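Putative fimbrium subunit Fim1C (Bacteroides uniformis, PDB 4K4K) is a putative component of the fimbrium tip, part of the filamentous surface appendages that mediate cell adhesion and biofilm formation. Local coordinates at residues V87-P91 with K113-G119. Residues are numbered along the deposited sequence; the frame is centred on the assembly and turned at random.
Sequences VAYYP and KDIDLMG
Tyr90 and Met118 form an antiparallel hydrogen-bonded pair: Tyr90 N donates to Met118 O at 2.9 Å, and Met118 N returns a nearly straight bond to Tyr90 O (170° at the hydrogen). The pair illustrates how an aromatic side chain at a strand end can reach beyond the paired backbone to the loop leading into the partner strand. With CG anti to the backbone N (chi1 168°), the ring of Tyr90 runs past the carbonyls of Asp116 and Lys113. Its CB and CG lie by the Met118 methyl; CD2 of Tyr90 comes within 3.5 Å of that CE, the selenomethionine chain lying alongside. CD2 of Tyr90 also meets Asp116 O at 3.3 Å, near the ring plane, while CE2 and CZ of Tyr90 lie 3.6 and 3.8 Å from Lys113 O. At the tip, Tyr90 OH passes 3.6 Å from Lys113 CB, makes a weak hydrogen bond to Asp36 and shares a water with Lys113 NZ, itself salt-bridged to Asp114. Pro91, joined by a cis peptide, sets CB over the ring centre. Without the ring, as with an alanine here, a gap is likely to open between the Met118 methyl and Pro91, and the water would lose its phenolic partner. In this fimbrillin-like beta fold, strand 84-90 pairs antiparallel with both 37-44, whose Ile38 touches the ring, and 118-126, which pairs in turn with 132-150.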
# COMPACT_ATOMS: atom_id res chain seq x y z
N VAL A 87 9.41 5.39 14.49
CA VAL A 87 8.91 4.58 13.38
C VAL A 87 7.41 4.83 13.27
O VAL A 87 6.79 5.24 14.25
CB VAL A 87 9.23 3.06 13.49
CG1 VAL A 87 10.73 2.80 13.47
CG2 VAL A 87 8.58 2.44 14.74
N ALA A 88 6.83 4.55 12.10
CA ALA A 88 5.39 4.72 11.88
C ALA A 88 4.90 3.78 10.82
O ALA A 88 5.69 3.27 10.02
CB ALA A 88 5.06 6.17 11.50
N TYR A 89 3.58 3.60 10.77
CA TYR A 89 2.97 2.78 9.73
C TYR A 89 1.61 3.36 9.39
O TYR A 89 1.02 4.12 10.15
CB TYR A 89 2.85 1.28 10.16
CG TYR A 89 1.76 1.08 11.19
CD1 TYR A 89 1.96 1.42 12.53
CD2 TYR A 89 0.47 0.66 10.81
CE1 TYR A 89 0.93 1.31 13.46
CE2 TYR A 89 -0.57 0.58 11.73
CZ TYR A 89 -0.35 0.94 13.05
OH TYR A 89 -1.38 0.84 13.96
N TYR A 90 1.11 2.97 8.22
CA TYR A 90 -0.20 3.35 7.72
C TYR A 90 -0.84 2.09 7.12
O TYR A 90 -0.12 1.34 6.47
CB TYR A 90 -0.03 4.46 6.62
CG TYR A 90 -1.29 4.72 5.84
CD1 TYR A 90 -2.25 5.62 6.30
CD2 TYR A 90 -1.60 3.97 4.69
CE1 TYR A 90 -3.48 5.79 5.63
CE2 TYR A 90 -2.79 4.17 3.99
CZ TYR A 90 -3.73 5.08 4.46
OH TYR A 90 -4.92 5.26 3.81
N PRO A 91 -2.15 1.87 7.22
CA PRO A 91 -3.14 2.67 7.97
C PRO A 91 -3.21 2.24 9.42
O PRO A 91 -3.13 1.04 9.75
CB PRO A 91 -4.45 2.39 7.22
CG PRO A 91 -4.28 0.94 6.78
CD PRO A 91 -2.79 0.73 6.52
N LYS A 113 -7.22 2.13 -0.31
CA LYS A 113 -6.47 2.81 0.76
C LYS A 113 -6.49 2.02 2.09
O LYS A 113 -5.55 2.15 2.87
CB LYS A 113 -6.97 4.25 0.99
CG LYS A 113 -8.35 4.39 1.64
CD LYS A 113 -8.64 5.83 2.04
CE LYS A 113 -9.90 5.98 2.85
NZ LYS A 113 -9.72 5.56 4.26
N ASP A 114 -7.53 1.19 2.34
CA ASP A 114 -7.65 0.44 3.60
C ASP A 114 -6.74 -0.79 3.64
O ASP A 114 -6.55 -1.34 4.73
CB ASP A 114 -9.11 0.02 3.84
CG ASP A 114 -9.99 1.21 4.25
OD1 ASP A 114 -9.44 2.33 4.39
OD2 ASP A 114 -11.20 1.01 4.43
N ILE A 115 -6.19 -1.22 2.48
CA ILE A 115 -5.26 -2.36 2.47
C ILE A 115 -3.85 -1.91 2.01
O ILE A 115 -2.96 -2.74 1.89
CB ILE A 115 -5.79 -3.55 1.62
CG1 ILE A 115 -6.02 -3.14 0.12
CG2 ILE A 115 -7.04 -4.15 2.27
CD1 ILE A 115 -6.23 -4.34 -0.87
N ASP A 116 -3.66 -0.61 1.74
CA ASP A 116 -2.39 -0.10 1.27
C ASP A 116 -1.42 0.08 2.47
O ASP A 116 -1.19 1.19 2.94
CB ASP A 116 -2.60 1.22 0.52
CG ASP A 116 -1.37 1.74 -0.17
OD1 ASP A 116 -0.31 1.03 -0.13
OD2 ASP A 116 -1.41 2.87 -0.69
N LEU A 117 -0.83 -1.02 2.93
CA LEU A 117 0.10 -1.00 4.07
C LEU A 117 1.38 -0.25 3.68
O LEU A 117 2.01 -0.56 2.66
CB LEU A 117 0.42 -2.45 4.49
CG LEU A 117 1.54 -2.61 5.53
CD1 LEU A 117 1.14 -2.01 6.90
CD2 LEU A 117 2.01 -4.09 5.62
N MSE A 118 1.76 0.72 4.50
CA MSE A 118 2.99 1.48 4.29
C MSE A 118 3.74 1.56 5.61
O MSE A 118 3.12 1.61 6.68
CB MSE A 118 2.72 2.92 3.78
CG MSE A 118 1.87 2.96 2.49
SE MSE A 118 1.85 4.76 1.77
CE MSE A 118 0.96 5.70 3.10
N GLY A 119 5.06 1.59 5.51
CA GLY A 119 5.93 1.75 6.68
C GLY A 119 6.88 2.92 6.46
O GLY A 119 7.36 3.14 5.35
O HOH W 1 -7.06 4.39 5.62